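CyaB (PDB 3R5G) probably converts ATP into cyclic AMP as an adenylyl cyclase, this chain being the class III catalytic domain of a longer membrane protein. Local coordinates at residues 16-21 / 109-114; 38-43 / 55-60; 151-156 / 187-192; 44-49 / 86-91; 12-17 / 59-64. One frame throughout, in Å; residues are numbered along the deposited sequence.

Contact 1. Residues 16-21 / 109-114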
# COMPACT_ATOMS: atom_id res chain seq x y z
N ASP A 16 0.10 5.35 9.33
CA ASP A 16 0.72 4.11 9.74
C ASP A 16 1.36 4.31 11.11
O ASP A 16 1.37 5.46 11.65
CB ASP A 16 1.78 3.62 8.72
CG ASP A 16 3.00 4.49 8.63
OD1 ASP A 16 3.66 4.77 9.62
OD2 ASP A 16 3.29 4.93 7.50
N ILE A 17 1.85 3.22 11.70
CA ILE A 17 2.53 3.33 13.01
C ILE A 17 4.04 3.26 12.86
O ILE A 17 4.60 2.24 12.45
CB ILE A 17 2.09 2.21 13.96
CG1 ILE A 17 0.60 2.22 14.09
CG2 ILE A 17 2.75 2.37 15.27
CD1 ILE A 17 0.09 0.85 14.72
N ARG A 18 4.75 4.35 13.16
CA ARG A 18 6.23 4.30 13.12
C ARG A 18 6.68 3.47 14.29
O ARG A 18 6.17 3.64 15.39
CB ARG A 18 6.82 5.72 13.19
CG ARG A 18 6.53 6.57 11.97
CD ARG A 18 7.33 6.05 10.81
NE ARG A 18 6.65 4.92 10.19
CZ ARG A 18 7.16 4.22 9.19
NH1 ARG A 18 6.50 3.17 8.64
NH2 ARG A 18 8.35 4.57 8.74
N GLY A 19 7.59 2.55 14.03
CA GLY A 19 8.05 1.64 15.06
C GLY A 19 7.42 0.25 14.93
O GLY A 19 7.95 -0.76 15.49
N PHE A 20 6.29 0.13 14.24
CA PHE A 20 5.59 -1.15 14.19
C PHE A 20 6.38 -2.25 13.49
O PHE A 20 6.36 -3.38 13.91
CB PHE A 20 4.23 -1.02 13.47
CG PHE A 20 3.46 -2.27 13.50
CD1 PHE A 20 2.82 -2.65 14.63
CD2 PHE A 20 3.40 -3.09 12.37
CE1 PHE A 20 2.12 -3.84 14.68
CE2 PHE A 20 2.70 -4.25 12.38
CZ PHE A 20 2.04 -4.64 13.53
N THR A 21 7.05 -1.92 12.41
CA THR A 21 7.75 -3.00 11.69
C THR A 21 8.81 -3.67 12.58
O THR A 21 8.93 -4.88 12.58
CB THR A 21 8.29 -2.57 10.36
OG1 THR A 21 7.18 -2.12 9.56
CG2 THR A 21 9.00 -3.82 9.75
N GLU A 109 4.42 5.33 17.25
CA GLU A 109 3.72 6.61 17.08
C GLU A 109 3.07 6.67 15.73
O GLU A 109 3.65 6.23 14.77
CB GLU A 109 4.65 7.79 17.16
CG GLU A 109 3.79 9.12 17.15
CD GLU A 109 2.87 9.29 18.30
OE1 GLU A 109 3.41 9.88 19.29
OE2 GLU A 109 1.67 8.85 18.26
N ILE A 110 1.88 7.25 15.71
CA ILE A 110 1.14 7.34 14.46
C ILE A 110 1.66 8.49 13.65
O ILE A 110 2.08 9.52 14.19
CB ILE A 110 -0.41 7.47 14.77
CG1 ILE A 110 -1.21 7.33 13.46
CG2 ILE A 110 -0.71 8.79 15.66
CD1 ILE A 110 -2.69 7.34 13.87
N ARG A 111 1.67 8.30 12.34
CA ARG A 111 1.82 9.42 11.41
C ARG A 111 0.76 9.37 10.35
O ARG A 111 0.26 8.28 10.02
CB ARG A 111 3.21 9.43 10.82
CG ARG A 111 3.42 8.32 9.90
CD ARG A 111 4.85 8.37 9.40
NE ARG A 111 5.00 7.22 8.50
CZ ARG A 111 5.90 7.16 7.53
NH1 ARG A 111 5.91 6.10 6.72
NH2 ARG A 111 6.75 8.16 7.35
N MET A 112 0.46 10.54 9.81
CA MET A 112 -0.69 10.70 8.92
C MET A 112 -0.45 11.65 7.79
O MET A 112 0.24 12.67 8.02
CB MET A 112 -1.90 11.25 9.74
CG MET A 112 -2.18 10.31 10.91
SD MET A 112 -3.52 11.01 11.95
CE MET A 112 -2.67 10.98 13.40
N GLY A 113 -1.09 11.38 6.65
CA GLY A 113 -1.05 12.25 5.50
C GLY A 113 -2.47 12.47 5.00
O GLY A 113 -3.19 11.44 4.96
N ILE A 114 -2.86 13.66 4.60
CA ILE A 114 -4.26 13.94 4.19
C ILE A 114 -4.17 14.83 3.00
O ILE A 114 -3.45 15.86 3.05
CB ILE A 114 -5.04 14.55 5.37
CG1 ILE A 114 -4.96 13.61 6.55
CG2 ILE A 114 -6.47 14.81 4.91
CD1 ILE A 114 -5.65 14.22 7.84
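Asp16 and Arg111 form a hydrogen-bonded pair of antiparallel strands 6-18 and 109-116, neighbours in the central sheet of the class III nucleotide cyclase domain. This end of the contact is the tight one. Backbone bonds run both ways, from Asp16 N to Arg111 O (3.0 Å) and from Arg111 N to Asp16 O (2.9 Å). On the same face Arg111 grips the carboxylate side-on: its NE lies 3.0 Å from both Asp16 OD1 and Asp16 OD2, and its NH1 is 3.0 Å from Asp16 OD2. OD2 thus accepts twice, although the carboxylate and guanidinium planes are turned 51° apart. The remaining nitrogen, Arg111 NH2, is tied to Ser149 O, which helps fix the group's rotation. Ile17 and Ile110, a non-hydrogen-bonded pair, turn to the buried opposite face, where both meet Tyr39 of helix 29-50.

At Arg18 and Glu109 the backbone pairing continues (Arg18 N to Glu109 O, 2.7 Å), but the side chains there form the looser, solvent side. The Glu109 carboxylate leads off to Arg96, while the exposed Arg18 chain bends twice and folds its guanidinium back over that of Arg111, the planes 16° apart. Arg18 NE also makes a weak salt-bridging bond to Asp16 OD1, so the carboxylate shared by both arginines probably offsets their like charge. In this stack Arg111 NH1 lies over the centre of the Arg18 group, 3.3 Å from Arg18 CZ.

Contact 2. Residues 38-43 / 55-60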
# COMPACT_ATOMS: atom_id res chain seq x y z
N ASN A 38 -6.19 -4.86 17.99
CA ASN A 38 -6.73 -3.87 18.95
C ASN A 38 -6.63 -2.46 18.35
O ASN A 38 -7.62 -1.75 18.33
CB ASN A 38 -5.99 -3.97 20.25
CG ASN A 38 -6.45 -2.92 21.29
OD1 ASN A 38 -7.64 -2.71 21.49
ND2 ASN A 38 -5.50 -2.38 22.01
N TYR A 39 -5.45 -2.18 17.84
CA TYR A 39 -5.20 -0.88 17.17
C TYR A 39 -6.12 -0.66 16.00
O TYR A 39 -6.79 0.36 15.91
CB TYR A 39 -3.74 -0.82 16.71
CG TYR A 39 -3.50 0.41 15.84
CD1 TYR A 39 -3.35 1.72 16.41
CD2 TYR A 39 -3.41 0.28 14.45
CE1 TYR A 39 -3.20 2.87 15.59
CE2 TYR A 39 -3.21 1.42 13.62
CZ TYR A 39 -3.14 2.71 14.21
OH TYR A 39 -2.96 3.86 13.48
N LEU A 40 -6.21 -1.64 15.08
CA LEU A 40 -7.06 -1.45 13.93
C LEU A 40 -8.55 -1.33 14.32
O LEU A 40 -9.31 -0.60 13.74
CB LEU A 40 -6.82 -2.60 12.93
CG LEU A 40 -5.46 -2.59 12.27
CD1 LEU A 40 -5.28 -3.91 11.44
CD2 LEU A 40 -5.16 -1.34 11.39
N ASN A 41 -8.98 -2.09 15.36
CA ASN A 41 -10.36 -2.01 15.79
C ASN A 41 -10.65 -0.61 16.40
O ASN A 41 -11.64 -0.02 16.08
CB ASN A 41 -10.62 -3.07 16.88
CG ASN A 41 -12.08 -3.39 17.01
OD1 ASN A 41 -12.78 -3.65 16.04
ND2 ASN A 41 -12.58 -3.22 18.23
N GLU A 42 -9.66 -0.12 17.17
CA GLU A 42 -9.86 1.24 17.80
C GLU A 42 -9.86 2.32 16.76
O GLU A 42 -10.73 3.18 16.78
CB GLU A 42 -8.81 1.59 18.83
CG GLU A 42 -8.89 0.67 20.10
CD GLU A 42 -10.19 0.94 20.86
OE1 GLU A 42 -10.36 2.08 21.34
OE2 GLU A 42 -11.08 0.06 20.92
N MET A 43 -8.96 2.17 15.77
CA MET A 43 -8.99 3.17 14.66
C MET A 43 -10.25 3.11 13.85
O MET A 43 -10.80 4.13 13.43
CB MET A 43 -7.79 3.00 13.73
CG MET A 43 -6.49 3.27 14.36
SD MET A 43 -6.30 4.89 15.11
CE MET A 43 -6.47 4.51 16.87
N ASP A 55 -11.44 2.24 3.92
CA ASP A 55 -11.21 1.59 2.64
C ASP A 55 -10.60 0.27 2.86
O ASP A 55 -11.14 -0.77 2.42
CB ASP A 55 -10.30 2.39 1.73
CG ASP A 55 -10.14 1.71 0.37
OD1 ASP A 55 -9.78 0.50 0.33
OD2 ASP A 55 -10.33 2.41 -0.63
N LYS A 56 -9.48 0.24 3.54
CA LYS A 56 -8.77 -1.00 3.76
C LYS A 56 -7.68 -0.73 4.76
O LYS A 56 -7.34 0.48 5.11
CB LYS A 56 -8.12 -1.56 2.48
CG LYS A 56 -7.02 -0.62 1.95
CD LYS A 56 -6.29 -1.14 0.73
CE LYS A 56 -7.25 -1.63 -0.35
NZ LYS A 56 -7.70 -0.49 -1.15
N PHE A 57 -7.22 -1.84 5.29
CA PHE A 57 -6.03 -1.87 6.05
C PHE A 57 -4.99 -2.68 5.27
O PHE A 57 -5.28 -3.73 4.60
CB PHE A 57 -6.21 -2.52 7.43
CG PHE A 57 -7.38 -2.01 8.20
CD1 PHE A 57 -8.30 -2.91 8.71
CD2 PHE A 57 -7.59 -0.66 8.41
CE1 PHE A 57 -9.41 -2.42 9.44
CE2 PHE A 57 -8.64 -0.17 9.14
CZ PHE A 57 -9.59 -1.08 9.69
N VAL A 58 -3.75 -2.20 5.33
CA VAL A 58 -2.62 -2.92 4.77
C VAL A 58 -1.61 -3.07 5.89
O VAL A 58 -0.84 -2.13 6.16
CB VAL A 58 -2.02 -2.23 3.56
CG1 VAL A 58 -0.89 -3.09 2.98
CG2 VAL A 58 -3.13 -2.01 2.49
N GLY A 59 -1.58 -4.20 6.57
CA GLY A 59 -0.88 -4.30 7.84
C GLY A 59 -1.36 -3.21 8.86
O GLY A 59 -2.56 -3.12 9.22
N ASP A 60 -0.44 -2.34 9.30
CA ASP A 60 -0.82 -1.25 10.23
C ASP A 60 -1.22 0.00 9.48
O ASP A 60 -1.65 0.95 10.14
CB ASP A 60 0.38 -0.89 11.12
CG ASP A 60 1.64 -0.53 10.30
OD1 ASP A 60 2.01 -1.28 9.39
OD2 ASP A 60 2.27 0.53 10.49
O HOH W 1 -2.14 3.41 11.02
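Asp60 O accepts a hydrogen bond from water 1 at 2.7 Å, and the same water lies 2.6 Å from Tyr39 OH, joining the helix to the turn through one solvent molecule. The water sits in the plane of the Tyr39 ring, at its edge. Asp60 O also comes to that edge directly, 3.8 Å from Tyr39 CE2, while Met43 CG, one helical turn on, covers one face of the ring. Tyr39 carries its hydroxyl toward the sheet because its CG is set opposite the backbone N (chi1 172°), and there the ring also meets Ser15 and Ile17 of strand 6-18.

Helix 29-50 here packs on the β-hairpin of the cyclase domain, made of strands 53-58 and 61-66, and the turn between them holds Gly59 and Asp60. In that turn the Gly59 carbonyl oxygen faces Leu40, with Leu40 CD1 3.6 Å from Gly59 O and Leu40 CD2 3.8 Å from it. CD2 does double duty: it lies over the Phe57 ring as a CH-pi contact, 22° off the normal and offset toward the rim, 3.9 Å from Phe57 CD2. Leu40 and Phe57 reach toward each other's backbones and overlap along their length. Beyond this apolar patch comes the dimer partner: Gly125 of the second subunit packs on Leu40, and Ala126 of the second subunit packs on Phe57.

Contact 3. Residues 151-156 / 187-192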
# COMPACT_ATOMS: atom_id res chain seq x y z
N ALA A 151 7.03 10.83 12.79
CA ALA A 151 6.22 10.30 13.86
C ALA A 151 5.49 11.38 14.63
O ALA A 151 6.11 12.38 15.10
CB ALA A 151 7.14 9.56 14.87
N GLY A 152 4.18 11.17 14.80
CA GLY A 152 3.38 12.10 15.54
C GLY A 152 2.81 13.27 14.78
O GLY A 152 2.17 14.13 15.44
N GLU A 153 3.06 13.31 13.51
CA GLU A 153 2.71 14.50 12.69
C GLU A 153 1.53 14.13 11.79
O GLU A 153 1.35 12.93 11.38
CB GLU A 153 3.91 14.78 11.79
CG GLU A 153 3.91 16.01 11.00
CD GLU A 153 5.33 16.25 10.43
OE1 GLU A 153 5.83 15.47 9.66
OE2 GLU A 153 5.94 17.29 10.76
N ILE A 154 0.68 15.12 11.57
CA ILE A 154 -0.34 15.03 10.58
C ILE A 154 0.03 16.06 9.52
O ILE A 154 -0.04 17.32 9.74
CB ILE A 154 -1.70 15.44 11.17
CG1 ILE A 154 -2.01 14.52 12.27
CG2 ILE A 154 -2.78 15.37 10.08
CD1 ILE A 154 -3.33 14.88 13.08
N LEU A 155 0.31 15.56 8.35
CA LEU A 155 0.70 16.46 7.24
C LEU A 155 -0.43 16.59 6.25
O LEU A 155 -1.03 15.53 5.86
CB LEU A 155 1.90 15.96 6.43
CG LEU A 155 3.24 15.99 7.14
CD1 LEU A 155 4.38 15.73 6.12
CD2 LEU A 155 3.47 17.40 7.68
N ILE A 156 -0.80 17.77 5.79
CA ILE A 156 -1.87 17.95 4.85
C ILE A 156 -1.38 18.82 3.69
O ILE A 156 -0.38 19.59 3.84
CB ILE A 156 -3.06 18.67 5.54
CG1 ILE A 156 -2.79 20.13 6.00
CG2 ILE A 156 -3.50 17.83 6.72
CD1 ILE A 156 -4.02 20.92 6.46
N ILE A 187 2.95 22.01 1.96
CA ILE A 187 2.47 21.11 3.09
C ILE A 187 2.33 21.86 4.38
O ILE A 187 2.90 22.94 4.59
CB ILE A 187 3.28 19.88 3.28
CG1 ILE A 187 4.77 20.24 3.70
CG2 ILE A 187 3.15 18.98 1.95
CD1 ILE A 187 5.62 19.11 4.20
N TYR A 188 1.46 21.38 5.28
CA TYR A 188 1.26 21.96 6.62
C TYR A 188 1.12 20.92 7.67
O TYR A 188 0.72 19.77 7.31
CB TYR A 188 -0.10 22.74 6.61
CG TYR A 188 -0.22 23.85 5.58
CD1 TYR A 188 -0.53 23.51 4.28
CD2 TYR A 188 0.04 25.19 5.93
CE1 TYR A 188 -0.58 24.53 3.27
CE2 TYR A 188 -0.00 26.19 4.95
CZ TYR A 188 -0.34 25.82 3.65
OH TYR A 188 -0.42 26.83 2.67
N GLN A 189 1.54 21.19 8.88
CA GLN A 189 1.35 20.33 10.04
C GLN A 189 0.04 20.78 10.68
O GLN A 189 -0.26 21.97 10.77
CB GLN A 189 2.48 20.54 11.06
CG GLN A 189 3.79 20.07 10.60
CD GLN A 189 4.92 20.60 11.49
OE1 GLN A 189 4.92 21.77 11.88
NE2 GLN A 189 5.91 19.76 11.69
N VAL A 190 -0.76 19.81 11.19
CA VAL A 190 -1.95 20.12 11.94
C VAL A 190 -1.64 20.07 13.43
O VAL A 190 -0.97 19.14 13.92
CB VAL A 190 -3.04 19.02 11.58
CG1 VAL A 190 -4.22 19.23 12.51
CG2 VAL A 190 -3.53 19.24 10.23
N VAL A 191 -2.05 21.14 14.11
CA VAL A 191 -1.69 21.36 15.51
C VAL A 191 -3.01 21.37 16.32
O VAL A 191 -3.98 22.02 15.95
CB VAL A 191 -0.98 22.71 15.67
CG1 VAL A 191 -0.72 23.07 17.12
CG2 VAL A 191 0.31 22.64 14.91
N ASP A 192 -3.03 20.64 17.40
CA ASP A 192 -4.25 20.57 18.20
C ASP A 192 -4.50 21.87 18.82
O ASP A 192 -3.57 22.62 19.22
CB ASP A 192 -3.96 19.60 19.34
CG ASP A 192 -3.96 18.14 18.85
OD1 ASP A 192 -4.01 17.89 17.63
OD2 ASP A 192 -3.97 17.22 19.71
O HOH W 2 1.13 17.63 13.11
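Val190 pushes its CG2 methyl into the dip between Ile154 and Ile156, 3.9 Å from Ile154 CG2 and 3.8 Å from Ile156 CG2. Behind this bump the beta-branched stems of Ile154 and Val190 also touch. Ile156 has CG1 placed between its backbone N and carbonyl carbon (chi1 65°), which lays that branch against Tyr188 CB at 3.8 Å and leaves CG2 to meet Val190, the Ile156 and Val190 side chains set nearly perpendicular.

The other face has its own interlock. Leu155 forks over the opposing strand: Leu155 CD1 reaches Ile187 CD1 at 4.1 Å, and Leu155 CD2 rests against Gln189 CG at 4.0 Å, Leu155 and Gln189 rising together from the sheet. Over them the extended Glu153 and Gln189 chains converge, and Gln189 NE2 gives a short bond of 2.6 Å to Glu153 OE2, nearly straight at 173°. The acceptor lies in the amide plane, although carboxylate and amide are turned 53° apart. Glu153 OE2 also pairs with Lys173.

Backbone bonds join Ile156 with Tyr188 both ways and run from Val190 N to Ile154 O; beyond, water 2 bridges Ile154 N and Val190 O. Strand 154-157 thus lies between the parallel strand 109-116 and the antiparallel strand 185-190, which pairs in turn with 170-176; helices 74-100 and 158-164 pack on the face of Ile154, Ile156 and Val190.

Contact 4. Residues 44-49 / 86-91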
# COMPACT_ATOMS: atom_id res chain seq x y z
N SER A 44 -10.78 1.90 13.57
CA SER A 44 -12.01 1.75 12.90
C SER A 44 -13.19 2.45 13.62
O SER A 44 -14.00 3.11 12.97
CB SER A 44 -12.26 0.24 12.73
OG SER A 44 -13.56 0.10 12.23
N LYS A 45 -13.27 2.30 14.94
CA LYS A 45 -14.29 2.96 15.67
C LYS A 45 -14.22 4.50 15.56
O LYS A 45 -15.22 5.14 15.40
CB LYS A 45 -14.16 2.61 17.15
CG LYS A 45 -14.50 1.10 17.42
CD LYS A 45 -14.61 0.90 18.87
CE LYS A 45 -15.21 -0.49 19.08
NZ LYS A 45 -14.66 -1.29 20.21
N ILE A 46 -12.99 5.04 15.62
CA ILE A 46 -12.87 6.49 15.42
C ILE A 46 -13.25 6.98 14.01
O ILE A 46 -13.97 7.94 13.87
CB ILE A 46 -11.43 6.96 15.79
CG1 ILE A 46 -11.10 6.57 17.22
CG2 ILE A 46 -11.30 8.50 15.56
CD1 ILE A 46 -9.70 6.81 17.72
N ALA A 47 -12.85 6.23 12.97
CA ALA A 47 -13.25 6.59 11.63
C ALA A 47 -14.76 6.53 11.48
O ALA A 47 -15.32 7.44 10.89
CB ALA A 47 -12.59 5.65 10.60
N LEU A 48 -15.42 5.49 12.07
CA LEU A 48 -16.92 5.46 11.98
C LEU A 48 -17.56 6.70 12.65
O LEU A 48 -18.42 7.36 12.06
CB LEU A 48 -17.51 4.16 12.60
CG LEU A 48 -19.09 4.05 12.76
CD1 LEU A 48 -19.94 3.90 11.41
CD2 LEU A 48 -19.47 2.91 13.77
N LYS A 49 -17.04 7.06 13.84
CA LYS A 49 -17.56 8.18 14.60
C LYS A 49 -17.52 9.51 13.78
O LYS A 49 -18.41 10.36 13.79
CB LYS A 49 -16.76 8.36 15.88
CG LYS A 49 -17.05 9.64 16.52
CD LYS A 49 -16.03 9.89 17.64
CE LYS A 49 -16.62 9.62 19.02
NZ LYS A 49 -15.57 9.10 19.93
N ILE A 86 -6.77 14.08 14.30
CA ILE A 86 -6.45 14.66 15.61
C ILE A 86 -6.86 13.70 16.74
O ILE A 86 -6.11 13.43 17.69
CB ILE A 86 -7.04 16.01 15.79
CG1 ILE A 86 -6.30 17.04 14.88
CG2 ILE A 86 -7.06 16.44 17.29
CD1 ILE A 86 -7.09 18.35 14.68
N ALA A 87 -8.10 13.18 16.56
CA ALA A 87 -8.60 12.27 17.53
C ALA A 87 -7.85 10.97 17.62
O ALA A 87 -7.68 10.40 18.73
CB ALA A 87 -10.11 12.01 17.20
N MET A 88 -7.39 10.39 16.50
CA MET A 88 -6.60 9.19 16.50
C MET A 88 -5.28 9.44 17.18
O MET A 88 -4.82 8.55 17.90
CB MET A 88 -6.39 8.71 15.06
CG MET A 88 -7.68 8.20 14.39
SD MET A 88 -7.35 7.83 12.66
CE MET A 88 -8.78 6.79 12.30
N ARG A 89 -4.66 10.59 16.90
CA ARG A 89 -3.35 10.87 17.54
C ARG A 89 -3.55 10.98 19.05
O ARG A 89 -2.64 10.48 19.82
CB ARG A 89 -2.82 12.16 16.91
CG ARG A 89 -1.50 12.58 17.52
CD ARG A 89 -0.75 13.62 16.71
NE ARG A 89 -1.54 14.84 16.69
CZ ARG A 89 -1.23 15.92 15.92
NH1 ARG A 89 -0.10 15.83 15.15
NH2 ARG A 89 -1.94 17.02 15.92
N LYS A 90 -4.67 11.57 19.52
CA LYS A 90 -4.91 11.61 20.97
C LYS A 90 -5.14 10.23 21.49
O LYS A 90 -4.65 9.88 22.58
CB LYS A 90 -6.10 12.49 21.32
CG LYS A 90 -5.96 13.94 21.11
CD LYS A 90 -7.23 14.67 21.38
CE LYS A 90 -7.04 16.17 21.08
NZ LYS A 90 -8.28 16.94 21.12
N HIS A 91 -5.85 9.38 20.77
CA HIS A 91 -6.15 8.06 21.31
C HIS A 91 -4.92 7.19 21.34
O HIS A 91 -4.75 6.28 22.16
CB HIS A 91 -7.25 7.41 20.48
CG HIS A 91 -7.85 6.25 21.16
ND1 HIS A 91 -8.58 6.37 22.33
CD2 HIS A 91 -7.92 4.95 20.78
CE1 HIS A 91 -9.01 5.17 22.68
NE2 HIS A 91 -8.64 4.29 21.75
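Ile46 meets Ala87, Met88 and His91 where two long helices of the cyclase domain, 29-50 and 74-100, pack side by side. Their segments run roughly antiparallel at 150°, with axes 10.1 Å apart at closest approach.

The aliphatic contacts carry most of the interface. Ile46 divides its branches over the notch formed by the three residues: with CG2 anti to the backbone N and CG1 beside it (chi1 -57°), CG2 falls 3.8 Å from Met88 CG and 4.1 Å from Ala87 CB, while the other branch is sent toward His91. The Ile46 and Met88 side chains overlap head to tail. The Met88 chain is extended beyond CG, so its terminal methyl passes Ile46 and arrives at the next residue of the helix, Met88 CE lying 4.3 Å from Ala47 CB.

One contact involves an aromatic residue. Ile46 CD1 lies 3.7 Å from His91 CB and approaches the imidazole obliquely.

Polar groups work around this patch. His91 NE2 is hydrogen-bonded to Glu42 OE1, one turn before Ile46 on helix 29-50. Arg89 is directed to the far side of its helix, where it pairs with Asp192 and bonds the carbonyl oxygens of Gly152 and Val190.

Between these two segments the chemistry is wholly van der Waals, so shape, not bond direction, sets how Ile46 seats against helix 74-100; the neighbouring His91-Glu42 bond adds a directional link between the same helices.

Contact 5. Residues 12-17 / 59-64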
# COMPACT_ATOMS: atom_id res chain seq x y z
N VAL A 12 -8.82 12.36 1.48
CA VAL A 12 -8.22 11.03 1.61
C VAL A 12 -7.16 11.00 2.69
O VAL A 12 -6.34 11.94 2.75
CB VAL A 12 -7.54 10.53 0.26
CG1 VAL A 12 -6.91 9.19 0.42
CG2 VAL A 12 -8.57 10.64 -0.90
N PHE A 13 -7.22 10.02 3.60
CA PHE A 13 -6.39 9.94 4.80
C PHE A 13 -5.65 8.62 4.75
O PHE A 13 -6.24 7.55 4.47
CB PHE A 13 -7.40 9.93 6.00
CG PHE A 13 -6.77 9.54 7.26
CD1 PHE A 13 -6.38 10.56 8.17
CD2 PHE A 13 -6.53 8.18 7.61
CE1 PHE A 13 -5.82 10.21 9.41
CE2 PHE A 13 -5.92 7.83 8.89
CZ PHE A 13 -5.56 8.85 9.79
N PHE A 14 -4.32 8.69 5.00
CA PHE A 14 -3.54 7.54 5.26
C PHE A 14 -2.81 7.65 6.54
O PHE A 14 -2.32 8.74 6.88
CB PHE A 14 -2.43 7.32 4.16
CG PHE A 14 -2.95 6.81 2.83
CD1 PHE A 14 -3.46 7.66 1.92
CD2 PHE A 14 -2.98 5.42 2.56
CE1 PHE A 14 -3.87 7.20 0.65
CE2 PHE A 14 -3.52 4.95 1.35
CZ PHE A 14 -3.89 5.86 0.37
N SER A 15 -2.64 6.55 7.23
CA SER A 15 -1.78 6.56 8.43
C SER A 15 -0.99 5.30 8.57
O SER A 15 -1.35 4.28 7.99
CB SER A 15 -2.59 6.75 9.68
OG SER A 15 -3.48 5.61 9.92
N ASP A 16 0.10 5.35 9.33
CA ASP A 16 0.72 4.11 9.74
C ASP A 16 1.36 4.31 11.11
O ASP A 16 1.37 5.46 11.65
CB ASP A 16 1.78 3.62 8.72
CG ASP A 16 3.00 4.49 8.63
OD1 ASP A 16 3.66 4.77 9.62
OD2 ASP A 16 3.29 4.93 7.50
N ILE A 17 1.85 3.22 11.70
CA ILE A 17 2.53 3.33 13.01
C ILE A 17 4.04 3.26 12.86
O ILE A 17 4.60 2.24 12.45
CB ILE A 17 2.09 2.21 13.96
CG1 ILE A 17 0.60 2.22 14.09
CG2 ILE A 17 2.75 2.37 15.27
CD1 ILE A 17 0.09 0.85 14.72
N GLY A 59 -1.58 -4.20 6.57
CA GLY A 59 -0.88 -4.30 7.84
C GLY A 59 -1.36 -3.21 8.86
O GLY A 59 -2.56 -3.12 9.22
N ASP A 60 -0.44 -2.34 9.30
CA ASP A 60 -0.82 -1.25 10.23
C ASP A 60 -1.22 0.00 9.48
O ASP A 60 -1.65 0.95 10.14
CB ASP A 60 0.38 -0.89 11.12
CG ASP A 60 1.64 -0.53 10.30
OD1 ASP A 60 2.01 -1.28 9.39
OD2 ASP A 60 2.27 0.53 10.49
N CYS A 61 -1.09 -0.01 8.16
CA CYS A 61 -1.54 1.14 7.39
C CYS A 61 -3.07 1.24 7.25
O CYS A 61 -3.70 0.23 6.93
CB CYS A 61 -0.95 1.06 6.01
SG CYS A 61 -1.39 2.53 4.95
N VAL A 62 -3.67 2.38 7.58
CA VAL A 62 -5.10 2.59 7.49
C VAL A 62 -5.42 3.63 6.42
O VAL A 62 -4.77 4.67 6.33
CB VAL A 62 -5.59 3.18 8.79
CG1 VAL A 62 -7.00 3.69 8.78
CG2 VAL A 62 -5.43 2.18 9.96
N MET A 63 -6.38 3.41 5.53
CA MET A 63 -6.80 4.31 4.49
C MET A 63 -8.28 4.60 4.71
O MET A 63 -9.06 3.63 4.85
CB MET A 63 -6.60 3.57 3.19
CG MET A 63 -6.93 4.33 2.04
SD MET A 63 -6.80 3.29 0.49
CE MET A 63 -7.58 4.45 -0.59
N VAL A 64 -8.66 5.85 4.80
CA VAL A 64 -10.04 6.30 5.03
C VAL A 64 -10.32 7.40 4.06
O VAL A 64 -9.39 8.20 3.76
CB VAL A 64 -10.24 6.79 6.47
CG1 VAL A 64 -11.70 7.30 6.72
CG2 VAL A 64 -9.75 5.70 7.48
O HOH W 1 -2.14 3.41 11.02
O HOH W 3 4.46 1.24 9.78
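Strands 6-18 and 61-66 run antiparallel in the βααββαβ core of the class III cyclase fold, Phe13 facing Val64 and Ser15 facing Val62 as hydrogen-bonded pairs. Each pair is closed by two backbone bonds, such as Phe13 N to Val64 O at 2.8 Å.

On one face Phe14 and Met63, a non-hydrogen-bonded pair, project in parallel from neighbouring strands. Met63 CG is 3.5 Å from Phe14 CE2, an off-centre CH-pi contact, and Met63 SD adds an oblique Met-aromatic contact. Cys61 SG meets the same ring at its edge, 4.1 Å from Phe14 CD2, so two sulfur-bearing side chains meet the same part of the ring, about CD2, CE2 and CZ. Helix 137-148 packs on Phe14.

The other face is apolar at one end, with Phe13 CD2 4.1 Å from Val64 CG2, and wetter at the other. Ser15 OG rests 3.4 Å from Val62 CB and lies 2.8 Å from water 1, the bridging water at Asp60.

Past Cys61 the backbone pairing gives way to a side chain: Asp60 OD2 accepts Ile17 N through its anti lone pair, at 3.0 Å and an N-H...O angle of 160°.

Contacts 1 and 5 lie on the two flanks of strand 6-18 and share Asp16 and Ile17; both are buried strand pairings, contact 1 rich in charge and contact 5 largely apolar with sulfur against a ring. Contact 3, also buried, extends the same sheet beyond strand 109-116. Contacts 2 and 4 are only partly buried and both use helix 29-50, contact 2 against the hairpin strand and contact 4 against helix 74-100; contact 4 is apolar between its segments, whereas contact 2 adds a water bridge. Water 1 joins contacts 2 and 5, Arg89 ties contact 4 to contact 3, and contacts 1, 2 and, through Ser44, 4 reach the second subunit, while contact 3 touches no other chain.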